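PDB 2FM8: surface presentation of antigens protein spaK from Salmonella typhimurium, which stores type III secretion effectors such as SipA and SopE in the bacterial cytoplasm as a chaperone, keeping them ready for delivery into host cells. Local coordinates for residues 51-59 with 115-126. Residues are numbered along the deposited sequence; the frame is centred on the assembly and turned at random.
Sequences DVWIWAQLG and FSTALNGFYNYL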
loop_
_atom_site.group_PDB
_atom_site.type_symbol
_atom_site.label_atom_id
_atom_site.label_comp_id
_atom_site.label_asym_id
_atom_site.label_seq_id
_atom_site.Cartn_x
_atom_site.Cartn_y
_atom_site.Cartn_z
ATOM N N ASP A 51 -14.596 21.693 -7.918
ATOM C CA ASP A 51 -14.549 20.276 -8.258
ATOM C C ASP A 51 -15.783 19.625 -7.638
ATOM O O ASP A 51 -16.073 19.849 -6.474
ATOM C CB ASP A 51 -13.321 19.601 -7.656
ATOM C CG ASP A 51 -12.002 20.116 -8.223
ATOM O OD1 ASP A 51 -11.891 20.274 -9.444
ATOM O OD2 ASP A 51 -11.060 20.320 -7.433
ATOM N N VAL A 52 -16.495 18.822 -8.414
ATOM C CA VAL A 52 -17.557 17.997 -7.866
ATOM C C VAL A 52 -17.048 16.585 -7.540
ATOM O O VAL A 52 -16.542 15.880 -8.406
ATOM C CB VAL A 52 -18.752 17.933 -8.797
ATOM C CG1 VAL A 52 -19.817 17.017 -8.217
ATOM C CG2 VAL A 52 -19.323 19.343 -8.981
ATOM N N TRP A 53 -17.189 16.201 -6.277
ATOM C CA TRP A 53 -16.814 14.887 -5.814
ATOM C C TRP A 53 -18.017 14.029 -5.392
ATOM O O TRP A 53 -18.928 14.493 -4.698
ATOM C CB TRP A 53 -15.900 15.021 -4.600
ATOM C CG TRP A 53 -14.532 15.550 -4.865
ATOM C CD1 TRP A 53 -14.156 16.844 -4.842
ATOM C CD2 TRP A 53 -13.343 14.788 -5.135
ATOM N NE1 TRP A 53 -12.831 16.957 -5.091
ATOM C CE2 TRP A 53 -12.296 15.707 -5.271
ATOM C CE3 TRP A 53 -13.066 13.423 -5.265
ATOM C CZ2 TRP A 53 -10.978 15.312 -5.547
ATOM C CZ3 TRP A 53 -11.754 13.024 -5.547
ATOM C CH2 TRP A 53 -10.732 13.960 -5.679
ATOM N N ILE A 54 -17.987 12.761 -5.788
ATOM C CA ILE A 54 -18.916 11.753 -5.261
ATOM C C ILE A 54 -18.051 10.772 -4.491
ATOM O O ILE A 54 -17.011 10.332 -5.008
ATOM C CB ILE A 54 -19.662 11.017 -6.399
ATOM C CG1 ILE A 54 -20.471 11.991 -7.252
ATOM C CG2 ILE A 54 -20.604 9.915 -5.860
ATOM C CD1 ILE A 54 -20.893 11.358 -8.604
ATOM N N TRP A 55 -18.433 10.438 -3.266
ATOM C CA TRP A 55 -17.635 9.478 -2.514
ATOM C C TRP A 55 -18.453 8.703 -1.500
ATOM O O TRP A 55 -19.603 9.026 -1.239
ATOM C CB TRP A 55 -16.445 10.156 -1.853
ATOM C CG TRP A 55 -16.710 10.830 -0.547
ATOM C CD1 TRP A 55 -16.521 10.301 0.727
ATOM C CD2 TRP A 55 -17.172 12.153 -0.358
ATOM N NE1 TRP A 55 -16.839 11.231 1.675
ATOM C CE2 TRP A 55 -17.254 12.375 1.043
ATOM C CE3 TRP A 55 -17.518 13.176 -1.226
ATOM C CZ2 TRP A 55 -17.666 13.573 1.579
ATOM C CZ3 TRP A 55 -17.933 14.362 -0.698
ATOM C CH2 TRP A 55 -18.002 14.565 0.694
ATOM N N ALA A 56 -17.842 7.657 -0.979
ATOM C CA ALA A 56 -18.430 6.813 0.052
ATOM C C ALA A 56 -17.323 6.199 0.887
ATOM O O ALA A 56 -16.322 5.737 0.347
ATOM C CB ALA A 56 -19.275 5.715 -0.573
ATOM N N GLN A 57 -17.506 6.193 2.199
ATOM C CA GLN A 57 -16.718 5.328 3.085
ATOM C C GLN A 57 -17.161 3.889 2.963
ATOM O O GLN A 57 -18.348 3.614 2.829
ATOM C CB GLN A 57 -16.851 5.793 4.528
ATOM C CG GLN A 57 -16.197 7.124 4.761
ATOM C CD GLN A 57 -16.436 7.630 6.162
ATOM O OE1 GLN A 57 -16.911 6.881 7.025
ATOM N NE2 GLN A 57 -16.089 8.897 6.412
ATOM N N LEU A 58 -16.211 2.957 3.005
ATOM C CA LEU A 58 -16.513 1.591 2.654
ATOM C C LEU A 58 -16.681 0.640 3.834
ATOM O O LEU A 58 -16.864 -0.549 3.621
ATOM C CB LEU A 58 -15.477 1.049 1.678
ATOM C CG LEU A 58 -15.440 1.722 0.310
ATOM C CD1 LEU A 58 -14.220 1.253 -0.457
ATOM C CD2 LEU A 58 -16.718 1.462 -0.478
ATOM N N GLY A 59 -16.701 1.141 5.064
ATOM C CA GLY A 59 -17.001 0.268 6.209
ATOM C C GLY A 59 -15.905 0.215 7.262
ATOM O O GLY A 59 -14.721 0.435 6.966
ATOM N N PHE A 115 -25.613 13.718 -15.149
ATOM C CA PHE A 115 -25.217 13.507 -13.770
ATOM C C PHE A 115 -25.791 12.197 -13.210
ATOM O O PHE A 115 -25.152 11.552 -12.398
ATOM C CB PHE A 115 -25.552 14.703 -12.877
ATOM C CG PHE A 115 -24.830 14.682 -11.557
ATOM C CD1 PHE A 115 -23.443 14.637 -11.509
ATOM C CD2 PHE A 115 -25.545 14.658 -10.351
ATOM C CE1 PHE A 115 -22.766 14.600 -10.302
ATOM C CE2 PHE A 115 -24.887 14.627 -9.131
ATOM C CZ PHE A 115 -23.494 14.581 -9.098
ATOM N N SER A 116 -26.993 11.832 -13.654
ATOM C CA SER A 116 -27.618 10.558 -13.312
ATOM C C SER A 116 -26.761 9.387 -13.747
ATOM O O SER A 116 -26.645 8.429 -13.026
ATOM C CB SER A 116 -29.017 10.446 -13.932
ATOM O OG SER A 116 -29.747 9.340 -13.413
ATOM N N THR A 117 -26.146 9.483 -14.920
ATOM C CA THR A 117 -25.219 8.451 -15.385
ATOM C C THR A 117 -24.052 8.284 -14.412
ATOM O O THR A 117 -23.663 7.154 -14.078
ATOM C CB THR A 117 -24.699 8.776 -16.799
ATOM O OG1 THR A 117 -25.800 8.684 -17.730
ATOM C CG2 THR A 117 -23.565 7.838 -17.226
ATOM N N ALA A 118 -23.502 9.411 -13.959
ATOM C CA ALA A 118 -22.431 9.383 -12.982
ATOM C C ALA A 118 -22.889 8.796 -11.643
ATOM O O ALA A 118 -22.170 8.004 -11.055
ATOM C CB ALA A 118 -21.864 10.800 -12.761
ATOM N N LEU A 119 -24.054 9.215 -11.139
ATOM C CA LEU A 119 -24.513 8.720 -9.840
ATOM C C LEU A 119 -24.855 7.229 -9.838
ATOM O O LEU A 119 -24.563 6.522 -8.874
ATOM C CB LEU A 119 -25.752 9.482 -9.333
ATOM C CG LEU A 119 -25.587 10.883 -8.756
ATOM C CD1 LEU A 119 -26.995 11.478 -8.391
ATOM C CD2 LEU A 119 -24.700 10.883 -7.567
ATOM N N ASN A 120 -25.517 6.766 -10.897
ATOM C CA ASN A 120 -25.887 5.359 -11.003
ATOM C C ASN A 120 -24.655 4.494 -11.244
ATOM O O ASN A 120 -24.560 3.374 -10.732
ATOM C CB ASN A 120 -26.907 5.179 -12.118
ATOM C CG ASN A 120 -28.298 5.649 -11.707
ATOM O OD1 ASN A 120 -28.961 5.007 -10.885
ATOM N ND2 ASN A 120 -28.730 6.765 -12.255
ATOM N N GLY A 121 -23.709 5.029 -12.016
ATOM C CA GLY A 121 -22.445 4.361 -12.236
ATOM C C GLY A 121 -21.664 4.221 -10.932
ATOM O O GLY A 121 -21.122 3.159 -10.628
ATOM N N PHE A 122 -21.625 5.292 -10.157
ATOM C CA PHE A 122 -21.011 5.253 -8.837
ATOM C C PHE A 122 -21.692 4.231 -7.950
ATOM O O PHE A 122 -21.029 3.469 -7.285
ATOM C CB PHE A 122 -20.990 6.614 -8.145
ATOM C CG PHE A 122 -20.116 6.636 -6.922
ATOM C CD1 PHE A 122 -18.788 7.016 -7.008
ATOM C CD2 PHE A 122 -20.611 6.243 -5.686
ATOM C CE1 PHE A 122 -17.960 6.997 -5.881
ATOM C CE2 PHE A 122 -19.799 6.242 -4.558
ATOM C CZ PHE A 122 -18.471 6.617 -4.662
ATOM N N TYR A 123 -23.012 4.216 -7.936
ATOM C CA TYR A 123 -23.744 3.165 -7.212
ATOM C C TYR A 123 -23.264 1.748 -7.570
ATOM O O TYR A 123 -23.038 0.910 -6.683
ATOM C CB TYR A 123 -25.258 3.310 -7.474
ATOM C CG TYR A 123 -26.112 2.338 -6.712
ATOM C CD1 TYR A 123 -26.581 2.641 -5.436
ATOM C CD2 TYR A 123 -26.435 1.100 -7.249
ATOM C CE1 TYR A 123 -27.351 1.736 -4.720
ATOM C CE2 TYR A 123 -27.222 0.174 -6.525
ATOM C CZ TYR A 123 -27.676 0.506 -5.265
ATOM O OH TYR A 123 -28.459 -0.388 -4.552
ATOM N N ASN A 124 -23.177 1.459 -8.872
ATOM C CA ASN A 124 -22.710 0.178 -9.335
ATOM C C ASN A 124 -21.317 -0.159 -8.745
ATOM O O ASN A 124 -21.081 -1.256 -8.213
ATOM C CB ASN A 124 -22.564 0.191 -10.863
ATOM C CG ASN A 124 -23.852 -0.012 -11.599
ATOM O OD1 ASN A 124 -24.869 -0.410 -11.052
ATOM N ND2 ASN A 124 -23.802 0.260 -12.894
ATOM N N TYR A 125 -20.395 0.788 -8.831
ATOM C CA TYR A 125 -19.053 0.545 -8.280
ATOM C C TYR A 125 -19.053 0.450 -6.782
ATOM O O TYR A 125 -18.292 -0.319 -6.213
ATOM C CB TYR A 125 -18.056 1.610 -8.703
ATOM C CG TYR A 125 -17.732 1.595 -10.159
ATOM C CD1 TYR A 125 -16.932 0.601 -10.727
ATOM C CD2 TYR A 125 -18.189 2.615 -10.968
ATOM C CE1 TYR A 125 -16.610 0.662 -12.113
ATOM C CE2 TYR A 125 -17.900 2.665 -12.305
ATOM C CZ TYR A 125 -17.142 1.705 -12.871
ATOM O OH TYR A 125 -16.917 1.872 -14.231
ATOM N N LEU A 126 -19.879 1.233 -6.122
ATOM C CA LEU A 126 -20.011 1.096 -4.679
ATOM C C LEU A 126 -20.402 -0.334 -4.273
ATOM O O LEU A 126 -19.849 -0.868 -3.340
ATOM C CB LEU A 126 -20.999 2.118 -4.102
ATOM C CG LEU A 126 -21.252 1.961 -2.592
ATOM C CD1 LEU A 126 -19.979 2.234 -1.779
ATOM C CD2 LEU A 126 -22.332 2.882 -2.119
#
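Ser116 O takes two hydrogen bonds from Asn120: the ordinary helical one from N and a bent one (142° at the hydrogen) from ND2, 2.8 Å from Ser116 O, which stands above the opposite face of the carbonyl plane. An amide suits this flank because ND2 can donate here and to Ser17 OG while OD1 accepts from another protein's chain. Helix 112-132 turns an apolar flank to strand 51-57, the middle strand of the antiparallel sheet. There Ile54 lays CG2 over the centre of the Phe122 ring, 3.5 Å from its centroid and 14° off the ring normal, a CH-pi contact. Phe122 holds CG anti to the backbone N (chi1 -168°), sending the ring toward the strand backbone, where CZ lies 3.7 Å from Trp55 CA. Ile54 CD1 ends in a hollow lined by Leu119 CD2 (4.0 Å), Phe115 CE1 (4.1 Å) and Ala118 CB. The small methyl of Ala56 fits against Phe122 CE2 and Leu126 CD1 (3.8 Å), letting strand and helix approach; Leu126 CD1 also meets Leu58 CD2 at 3.6 Å. Trp53 and Trp55 point to the sheet's other face and pack on the other protein. The side chains that meet are all hydrocarbon, so dispersion and the hydrophobic effect join helix and sheet in this alpha/beta core, while the side-chain bonds of Ser116 and Asn120 lie on a flank turned from the strand.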